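PDB 3FUY: putative integron gene cassette protein from Uncultured bacterium, which is of unknown function, being encoded by an integron gene cassette from the mobile metagenome of a salt marsh. Local coordinates for residues M108-I114 against Q152-R158; G43-V47 against I92-C96; A75-I79 against L130-L135. One frame throughout, in Å; residues are numbered along the deposited sequence.

Contact 1: residues M108-I114 against Q152-R158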
loop_
_atom_site.group_PDB
_atom_site.type_symbol
_atom_site.label_atom_id
_atom_site.label_comp_id
_atom_site.label_asym_id
_atom_site.label_seq_id
_atom_site.Cartn_x
_atom_site.Cartn_y
_atom_site.Cartn_z
HETATM N N MSE B 108 -9.308 -7.241 18.887
HETATM C CA MSE B 108 -8.162 -7.420 19.759
HETATM C C MSE B 108 -7.118 -6.339 19.437
HETATM O O MSE B 108 -6.596 -6.276 18.321
HETATM C CB MSE B 108 -7.571 -8.828 19.567
HETATM C CG MSE B 108 -6.315 -9.089 20.376
HETATM SE SE MSE B 108 -6.626 -9.174 22.304
HETATM C CE MSE B 108 -7.670 -10.836 22.383
ATOM N N VAL B 109 -6.823 -5.489 20.413
ATOM C CA VAL B 109 -5.833 -4.430 20.246
ATOM C C VAL B 109 -4.486 -4.814 20.845
ATOM O O VAL B 109 -4.386 -5.028 22.051
ATOM C CB VAL B 109 -6.291 -3.127 20.924
ATOM C CG1 VAL B 109 -5.280 -2.005 20.607
ATOM C CG2 VAL B 109 -7.705 -2.760 20.463
ATOM N N TYR B 110 -3.460 -4.905 20.002
ATOM C CA TYR B 110 -2.095 -5.199 20.443
ATOM C C TYR B 110 -1.336 -3.912 20.702
ATOM O O TYR B 110 -1.183 -3.083 19.794
ATOM C CB TYR B 110 -1.343 -5.997 19.367
ATOM C CG TYR B 110 -1.947 -7.336 19.108
ATOM C CD1 TYR B 110 -2.954 -7.495 18.166
ATOM C CD2 TYR B 110 -1.540 -8.452 19.842
ATOM C CE1 TYR B 110 -3.532 -8.732 17.949
ATOM C CE2 TYR B 110 -2.101 -9.682 19.627
ATOM C CZ TYR B 110 -3.092 -9.825 18.686
ATOM O OH TYR B 110 -3.634 -11.069 18.477
ATOM N N VAL B 111 -0.851 -3.753 21.927
ATOM C CA VAL B 111 -0.139 -2.557 22.333
ATOM C C VAL B 111 1.199 -2.997 22.895
ATOM O O VAL B 111 1.327 -4.127 23.362
ATOM C CB VAL B 111 -0.918 -1.772 23.409
ATOM C CG1 VAL B 111 -2.300 -1.425 22.902
ATOM C CG2 VAL B 111 -1.039 -2.601 24.713
ATOM N N ASP B 112 2.195 -2.125 22.807
ATOM C CA ASP B 112 3.490 -2.340 23.447
ATOM C C ASP B 112 3.555 -1.370 24.615
ATOM O O ASP B 112 3.164 -0.208 24.472
ATOM C CB ASP B 112 4.659 -1.992 22.501
ATOM C CG ASP B 112 4.978 -3.084 21.475
ATOM O OD1 ASP B 112 4.315 -4.140 21.441
ATOM O OD2 ASP B 112 5.923 -2.871 20.677
ATOM N N LEU B 113 4.044 -1.832 25.764
ATOM C CA LEU B 113 4.407 -0.936 26.854
ATOM C C LEU B 113 5.929 -0.866 26.889
ATOM O O LEU B 113 6.600 -1.885 27.074
ATOM C CB LEU B 113 3.885 -1.429 28.212
ATOM C CG LEU B 113 4.255 -0.557 29.421
ATOM C CD1 LEU B 113 3.363 0.677 29.502
ATOM C CD2 LEU B 113 4.177 -1.347 30.732
ATOM N N ILE B 114 6.473 0.326 26.699
ATOM C CA ILE B 114 7.925 0.495 26.689
ATOM C C ILE B 114 8.399 1.260 27.918
ATOM O O ILE B 114 8.043 2.420 28.100
ATOM C CB ILE B 114 8.410 1.210 25.400
ATOM C CG1 ILE B 114 7.823 0.534 24.157
ATOM C CG2 ILE B 114 9.930 1.213 25.333
ATOM C CD1 ILE B 114 8.095 1.294 22.847
ATOM N N GLN B 152 -10.846 -6.333 23.466
ATOM C CA GLN B 152 -9.872 -6.853 24.414
ATOM C C GLN B 152 -8.508 -6.353 23.980
ATOM O O GLN B 152 -8.336 -5.911 22.832
ATOM C CB GLN B 152 -9.870 -8.385 24.398
ATOM C CG GLN B 152 -11.229 -9.026 24.643
ATOM C CD GLN B 152 -11.782 -8.760 26.030
ATOM O OE1 GLN B 152 -11.037 -8.529 26.989
ATOM N NE2 GLN B 152 -13.104 -8.805 26.150
ATOM N N PHE B 153 -7.517 -6.431 24.861
ATOM C CA PHE B 153 -6.169 -6.077 24.427
ATOM C C PHE B 153 -5.099 -7.043 24.928
ATOM O O PHE B 153 -5.322 -7.809 25.867
ATOM C CB PHE B 153 -5.809 -4.629 24.799
ATOM C CG PHE B 153 -5.553 -4.417 26.260
ATOM C CD1 PHE B 153 -4.263 -4.309 26.743
ATOM C CD2 PHE B 153 -6.600 -4.311 27.152
ATOM C CE1 PHE B 153 -4.027 -4.112 28.102
ATOM C CE2 PHE B 153 -6.371 -4.111 28.508
ATOM C CZ PHE B 153 -5.084 -4.010 28.987
ATOM N N GLU B 154 -3.946 -7.006 24.270
ATOM C CA GLU B 154 -2.753 -7.708 24.731
ATOM C C GLU B 154 -1.622 -6.707 24.778
ATOM O O GLU B 154 -1.412 -5.936 23.823
ATOM C CB GLU B 154 -2.364 -8.852 23.788
ATOM C CG GLU B 154 -3.139 -10.137 23.976
ATOM C CD GLU B 154 -2.521 -11.293 23.201
ATOM O OE1 GLU B 154 -1.321 -11.198 22.855
ATOM O OE2 GLU B 154 -3.233 -12.289 22.930
HETATM N N MSE B 155 -0.875 -6.739 25.873
HETATM C CA MSE B 155 0.209 -5.806 26.090
HETATM C C MSE B 155 1.573 -6.498 26.144
HETATM O O MSE B 155 1.856 -7.287 27.047
HETATM C CB MSE B 155 -0.037 -5.048 27.387
HETATM C CG MSE B 155 1.041 -4.049 27.724
HETATM SE SE MSE B 155 0.424 -2.875 29.170
HETATM C CE MSE B 155 -1.453 -3.006 28.813
ATOM N N LYS B 156 2.413 -6.195 25.165
ATOM C CA LYS B 156 3.778 -6.694 25.133
ATOM C C LYS B 156 4.658 -5.720 25.905
ATOM O O LYS B 156 4.478 -4.499 25.814
ATOM C CB LYS B 156 4.251 -6.818 23.673
ATOM C CG LYS B 156 5.601 -7.469 23.511
ATOM C CD LYS B 156 6.055 -7.512 22.059
ATOM C CE LYS B 156 5.164 -8.397 21.223
ATOM N NZ LYS B 156 5.520 -8.287 19.777
ATOM N N LEU B 157 5.601 -6.249 26.678
ATOM C CA LEU B 157 6.489 -5.411 27.470
ATOM C C LEU B 157 7.874 -5.318 26.830
ATOM O O LEU B 157 8.443 -6.319 26.396
ATOM C CB LEU B 157 6.604 -5.954 28.893
ATOM C CG LEU B 157 5.291 -6.395 29.539
ATOM C CD1 LEU B 157 5.536 -7.216 30.823
ATOM C CD2 LEU B 157 4.423 -5.183 29.830
ATOM N N ARG B 158 8.409 -4.105 26.766
ATOM C CA ARG B 158 9.725 -3.884 26.185
ATOM C C ARG B 158 10.514 -3.025 27.137
ATOM O O ARG B 158 9.946 -2.275 27.924
ATOM C CB ARG B 158 9.624 -3.166 24.820
ATOM C CG ARG B 158 8.971 -3.994 23.715
ATOM C CD ARG B 158 8.925 -3.237 22.395
ATOM N NE ARG B 158 8.372 -4.037 21.298
ATOM C CZ ARG B 158 9.049 -4.971 20.631
ATOM N NH1 ARG B 158 10.319 -5.215 20.944
ATOM N NH2 ARG B 158 8.466 -5.653 19.646
HETATM O O HOH W 1 -4.544 -13.469 20.692
HETATM O O HOH W 2 5.593 -5.427 19.258
#
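Arg158 reaches across to Asp112 on the adjacent strand, two residues before its bridge partner Ile114. Its CB lies 4.2 Å from Ile114 CG1; from there the chain runs extended (chi2 -179°, chi3 177°), bringing CD within 3.5 Å of Asp112 OD2. NE then donates to that oxygen at 2.8 Å, closing a salt bridge. The acceptor lies close to the guanidinium plane, yet NE meets OD2 from above the carboxylate, 62° out of its plane. At the tip, NH2 gives a hydrogen bond to a water 2.9 Å away, which also takes one from Lys156 NZ and probably donates to Asp112 OD1. Asp177 makes a salt bridge to Lys156, so this face carries a network of charges. Farther along it, Glu154 runs beside Tyr110, with OE1 3.7 Å from CE2. The opposite face is apolar: Val111 CG2 packs 3.8 Å from Met155 CB, and Leu113 and Leu157 meet through their CD2 methyls. Six backbone hydrogen bonds, from Val109 N to Gln152 O at one end to Arg158 N to Leu113 O at the other, hold the strands in parallel register. With helix 121-138 between them in sequence and against the apolar face, they illustrate the beta-alpha-beta crossover.

Contact 2: residues G43-V47 against I92-C96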
loop_
_atom_site.group_PDB
_atom_site.type_symbol
_atom_site.label_atom_id
_atom_site.label_comp_id
_atom_site.label_asym_id
_atom_site.label_seq_id
_atom_site.Cartn_x
_atom_site.Cartn_y
_atom_site.Cartn_z
ATOM N N GLY B 43 1.400 11.085 14.972
ATOM C CA GLY B 43 2.628 10.309 15.016
ATOM C C GLY B 43 2.359 8.875 15.464
ATOM O O GLY B 43 2.991 8.379 16.385
ATOM N N GLN B 44 1.399 8.215 14.820
ATOM C CA GLN B 44 1.112 6.822 15.152
ATOM C C GLN B 44 1.076 5.956 13.912
ATOM O O GLN B 44 0.847 6.452 12.801
ATOM C CB GLN B 44 -0.238 6.716 15.860
ATOM C CG GLN B 44 -0.270 7.252 17.262
ATOM C CD GLN B 44 -1.681 7.159 17.838
ATOM O OE1 GLN B 44 -2.558 7.914 17.433
ATOM N NE2 GLN B 44 -1.909 6.207 18.758
ATOM N N PHE B 45 1.243 4.653 14.114
ATOM C CA PHE B 45 1.115 3.675 13.039
ATOM C C PHE B 45 0.380 2.452 13.563
ATOM O O PHE B 45 0.695 1.959 14.638
ATOM C CB PHE B 45 2.498 3.269 12.517
ATOM C CG PHE B 45 2.456 2.424 11.281
ATOM C CD1 PHE B 45 2.613 3.007 10.029
ATOM C CD2 PHE B 45 2.277 1.049 11.359
ATOM C CE1 PHE B 45 2.581 2.230 8.871
ATOM C CE2 PHE B 45 2.230 0.264 10.204
ATOM C CZ PHE B 45 2.398 0.857 8.961
ATOM N N ALA B 46 -0.614 1.972 12.823
ATOM C CA ALA B 46 -1.275 0.729 13.210
ATOM C C ALA B 46 -1.515 -0.161 12.016
ATOM O O ALA B 46 -1.738 0.312 10.897
ATOM C CB ALA B 46 -2.597 1.018 13.926
ATOM N N VAL B 47 -1.486 -1.461 12.265
ATOM C CA VAL B 47 -1.952 -2.421 11.291
ATOM C C VAL B 47 -3.388 -2.829 11.610
ATOM O O VAL B 47 -3.708 -3.209 12.731
ATOM C CB VAL B 47 -1.055 -3.672 11.247
ATOM C CG1 VAL B 47 -1.568 -4.646 10.199
ATOM C CG2 VAL B 47 0.408 -3.280 10.951
ATOM N N ILE B 92 3.070 3.949 25.800
ATOM C CA ILE B 92 2.070 2.963 25.420
ATOM C C ILE B 92 1.795 3.175 23.944
ATOM O O ILE B 92 1.353 4.248 23.545
ATOM C CB ILE B 92 0.746 3.142 26.193
ATOM C CG1 ILE B 92 0.986 3.203 27.697
ATOM C CG2 ILE B 92 -0.194 2.015 25.877
ATOM C CD1 ILE B 92 -0.308 3.188 28.505
ATOM N N ARG B 93 2.060 2.164 23.126
ATOM C CA ARG B 93 1.973 2.335 21.683
ATOM C C ARG B 93 1.074 1.290 21.058
ATOM O O ARG B 93 1.188 0.104 21.367
ATOM C CB ARG B 93 3.369 2.243 21.051
ATOM C CG ARG B 93 4.402 3.160 21.687
ATOM C CD ARG B 93 4.021 4.644 21.537
ATOM N NE ARG B 93 3.802 5.043 20.144
ATOM C CZ ARG B 93 3.517 6.290 19.772
ATOM N NH1 ARG B 93 3.443 7.250 20.685
ATOM N NH2 ARG B 93 3.325 6.589 18.493
ATOM N N ILE B 94 0.177 1.711 20.169
ATOM C CA ILE B 94 -0.663 0.725 19.498
ATOM C C ILE B 94 0.148 0.056 18.378
ATOM O O ILE B 94 1.035 0.683 17.787
ATOM C CB ILE B 94 -1.959 1.356 18.957
ATOM C CG1 ILE B 94 -2.967 0.277 18.593
ATOM C CG2 ILE B 94 -1.676 2.278 17.751
ATOM C CD1 ILE B 94 -4.394 0.820 18.372
ATOM N N ARG B 95 -0.130 -1.215 18.099
ATOM C CA ARG B 95 0.550 -1.895 16.996
ATOM C C ARG B 95 -0.439 -2.385 15.963
ATOM O O ARG B 95 -0.263 -2.179 14.756
ATOM C CB ARG B 95 1.379 -3.079 17.509
ATOM C CG ARG B 95 2.473 -2.697 18.470
ATOM C CD ARG B 95 3.431 -1.651 17.884
ATOM N NE ARG B 95 4.459 -1.332 18.868
ATOM C CZ ARG B 95 5.073 -0.161 18.985
ATOM N NH1 ARG B 95 4.781 0.857 18.165
ATOM N NH2 ARG B 95 5.979 -0.007 19.937
ATOM N N CYS B 96 -1.492 -3.042 16.437
ATOM C CA CYS B 96 -2.408 -3.715 15.533
ATOM C C CYS B 96 -3.801 -3.757 16.143
ATOM O O CYS B 96 -3.962 -3.891 17.358
ATOM C CB CYS B 96 -1.909 -5.145 15.244
ATOM S SG CYS B 96 -3.054 -6.187 14.294
HETATM O O HOH W 3 2.885 9.813 18.961
HETATM O O HOH W 4 0.257 4.778 19.724
HETATM O O HOH W 5 1.634 3.692 17.194
#
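The guanidinium of Arg93 presents its edge to Gly43, whose carbonyl O accepts a bent hydrogen bond from NH2 at 2.8 Å (N-H...O 130°), the oxygen lying almost in the guanidinium plane. A water bound by NH1 lies at the same edge and donates to the same oxygen, while a second water sits over one face, toward the rim. That second water links Gln44 NE2 to the backbone N of Ile94; the amide is also held by Arg73 through OE1. Two residues on, one face of the Arg95 guanidinium is covered near its rim by Arg93 CB; both arginines make salt bridges to Asp170, and Arg95 also hydrogen-bonds the carbonyl of Pro169. Arg93 reaches Gly43, just ahead of strand 44-49, by folding at chi2 (-62°) and chi3 (-56°). A leucine in its place would probably leave Gly43 O without its charged donor and Asp170 with one fewer partner. Past the arginine, the gap between strands narrows: Ala46 CB packs on Ile94 CG2, Val47 N donates to Arg95 O at 2.9 Å, and Val47 CB faces Cys96 CB. Regular pairing begins only at Val47 and Cys96, with side chain and water joining the splayed part before it. Gly43 and Gln44 form a G1 beta bulge opposite Asp39, Arg95 and Cys96 a classic bulge opposite Tyr110. Helix 59-79 connects these parallel neighbours in sequence, again a beta-alpha-beta crossover.

Contact 3: residues A75-I79 against L130-L135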
loop_
_atom_site.group_PDB
_atom_site.type_symbol
_atom_site.label_atom_id
_atom_site.label_comp_id
_atom_site.label_asym_id
_atom_site.label_seq_id
_atom_site.Cartn_x
_atom_site.Cartn_y
_atom_site.Cartn_z
ATOM N N ALA B 75 -4.742 7.119 26.557
ATOM C CA ALA B 75 -4.170 6.401 27.704
ATOM C C ALA B 75 -2.741 6.880 27.989
ATOM O O ALA B 75 -2.369 7.072 29.147
ATOM C CB ALA B 75 -4.208 4.871 27.490
ATOM N N GLN B 76 -1.957 7.087 26.930
ATOM C CA GLN B 76 -0.587 7.582 27.057
ATOM C C GLN B 76 -0.570 8.955 27.715
ATOM O O GLN B 76 0.216 9.214 28.625
ATOM C CB GLN B 76 0.087 7.675 25.683
ATOM C CG GLN B 76 1.443 8.402 25.705
ATOM C CD GLN B 76 2.546 7.589 26.387
ATOM O OE1 GLN B 76 3.107 6.669 25.796
ATOM N NE2 GLN B 76 2.873 7.947 27.625
ATOM N N GLN B 77 -1.457 9.827 27.251
ATOM C CA GLN B 77 -1.563 11.176 27.791
ATOM C C GLN B 77 -1.896 11.164 29.287
ATOM O O GLN B 77 -1.441 12.034 30.021
ATOM C CB GLN B 77 -2.598 11.992 26.998
ATOM C CG GLN B 77 -2.588 13.479 27.290
ATOM C CD GLN B 77 -1.226 14.103 27.060
ATOM O OE1 GLN B 77 -0.446 13.628 26.232
ATOM N NE2 GLN B 77 -0.929 15.171 27.797
ATOM N N SER B 78 -2.671 10.177 29.736
ATOM C CA SER B 78 -3.019 10.056 31.153
ATOM C C SER B 78 -1.845 9.588 32.002
ATOM O O SER B 78 -1.788 9.863 33.197
ATOM C CB SER B 78 -4.179 9.077 31.356
ATOM O OG SER B 78 -5.390 9.642 30.909
ATOM N N ILE B 79 -0.929 8.853 31.384
ATOM C CA ILE B 79 0.201 8.284 32.101
ATOM C C ILE B 79 1.351 9.269 32.169
ATOM O O ILE B 79 2.150 9.241 33.102
ATOM C CB ILE B 79 0.673 6.973 31.453
ATOM C CG1 ILE B 79 -0.264 5.839 31.857
ATOM C CG2 ILE B 79 2.095 6.648 31.868
ATOM C CD1 ILE B 79 0.402 4.461 31.901
ATOM N N LEU B 130 -0.764 0.546 36.026
ATOM C CA LEU B 130 -1.347 1.831 35.684
ATOM C C LEU B 130 -1.774 1.840 34.221
ATOM O O LEU B 130 -2.906 2.200 33.901
ATOM C CB LEU B 130 -0.355 2.953 35.957
ATOM C CG LEU B 130 -0.916 4.354 35.750
ATOM C CD1 LEU B 130 -2.062 4.603 36.723
ATOM C CD2 LEU B 130 0.176 5.396 35.903
ATOM N N ALA B 131 -0.868 1.416 33.345
ATOM C CA ALA B 131 -1.153 1.336 31.915
ATOM C C ALA B 131 -2.358 0.434 31.622
ATOM O O ALA B 131 -3.249 0.811 30.863
ATOM C CB ALA B 131 0.095 0.878 31.132
ATOM N N LYS B 132 -2.413 -0.739 32.251
ATOM C CA LYS B 132 -3.529 -1.656 32.012
ATOM C C LYS B 132 -4.863 -1.036 32.437
ATOM O O LYS B 132 -5.890 -1.196 31.770
ATOM C CB LYS B 132 -3.313 -2.998 32.722
ATOM C CG LYS B 132 -2.214 -3.851 32.121
ATOM C CD LYS B 132 -2.285 -5.308 32.603
ATOM C CE LYS B 132 -2.079 -5.432 34.101
ATOM N NZ LYS B 132 -2.058 -6.867 34.546
ATOM N N GLU B 133 -4.837 -0.331 33.559
ATOM C CA GLU B 133 -5.998 0.394 34.049
ATOM C C GLU B 133 -6.442 1.432 33.012
ATOM O O GLU B 133 -7.594 1.452 32.606
ATOM C CB GLU B 133 -5.637 1.072 35.370
ATOM C CG GLU B 133 -6.748 1.849 36.048
ATOM C CD GLU B 133 -6.241 2.607 37.277
ATOM O OE1 GLU B 133 -5.368 2.069 38.002
ATOM O OE2 GLU B 133 -6.708 3.745 37.508
ATOM N N LYS B 134 -5.521 2.287 32.575
ATOM C CA LYS B 134 -5.874 3.309 31.592
ATOM C C LYS B 134 -6.412 2.695 30.305
ATOM O O LYS B 134 -7.360 3.210 29.724
ATOM C CB LYS B 134 -4.685 4.223 31.283
ATOM C CG LYS B 134 -4.107 4.928 32.508
ATOM C CD LYS B 134 -5.146 5.800 33.190
ATOM C CE LYS B 134 -4.535 6.598 34.344
ATOM N NZ LYS B 134 -5.555 7.430 35.039
ATOM N N LEU B 135 -5.822 1.582 29.879
ATOM C CA LEU B 135 -6.233 0.947 28.629
ATOM C C LEU B 135 -7.590 0.263 28.733
ATOM O O LEU B 135 -8.372 0.275 27.784
ATOM C CB LEU B 135 -5.169 -0.054 28.140
ATOM C CG LEU B 135 -3.898 0.548 27.538
ATOM C CD1 LEU B 135 -2.850 -0.538 27.432
ATOM C CD2 LEU B 135 -4.171 1.180 26.165
#
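Leu130 meets Ile79 at the start of the contact, the two side chains sliding past each other in opposite directions so that Leu130 CG comes 4.1 Å from Ile79 CD1. At Ala131, the next residue, the small side chain lets the isoleucine come close to the helix backbone. Ile79 CD1 stands 3.7 Å from Ala131 CB and only 3.5 Å from Ala131 CA, tighter than ordinary van der Waals contact. With CG1 of Ile79 anti to its carbonyl carbon (chi1 -78°) and CD1 carried onward by chi2 near -151°, the methyl leads the side chain across to the facing helix. One turn later Lys134 contributes its aliphatic length rather than its charge: CB touches Ala75 CB at 3.9 Å, CG lies 4.0 Å from Ile79 CG1, and CD and CE run past Ser78 CB. The lysine chain bends at chi2 and so follows the flank of the facing helix, spanning a full turn of it from Ala75 to Ile79. Leu135 ends the series, its CD2 resting 3.9 Å from Ala75 CB. No hydrogen bond crosses the interface; alanines, methyl groups and the methylenes of Lys134 make the fit, and the short helix axes approach to 9.3 Å at 137° between their directions. Both helices lie on one side of the sheet. Below them Ile92 of strand 91-100 touches Ile79, Ala131 and Leu135, while Leu113 of strand 106-116 supports Ala131, and Phe153 and Met155 of strand 150-160 reach Leu135.

How the contacts relate
Contacts 1 and 2 belong to one mixed sheet, their centres 10 Å apart, and strands 91-100 and 106-116 join them side by side. Asp112 couples them on the charged face through OD2, which makes a salt bridge to Arg95 NE at 2.8 Å. On the apolar face Val109 CG1 packs 3.7 Å from Ile94 CD1. Contact 3 lies over that apolar face, about 12 Å from contact 1 and 15 Å from contact 2, centre to centre. It unites the helices of the two crossovers that connect the paired strands. Ile92 N also probably hydrogen-bonds Gln76 OE1, at 2.7 Å, a polar tie between helix 59-79 and strand 91-100.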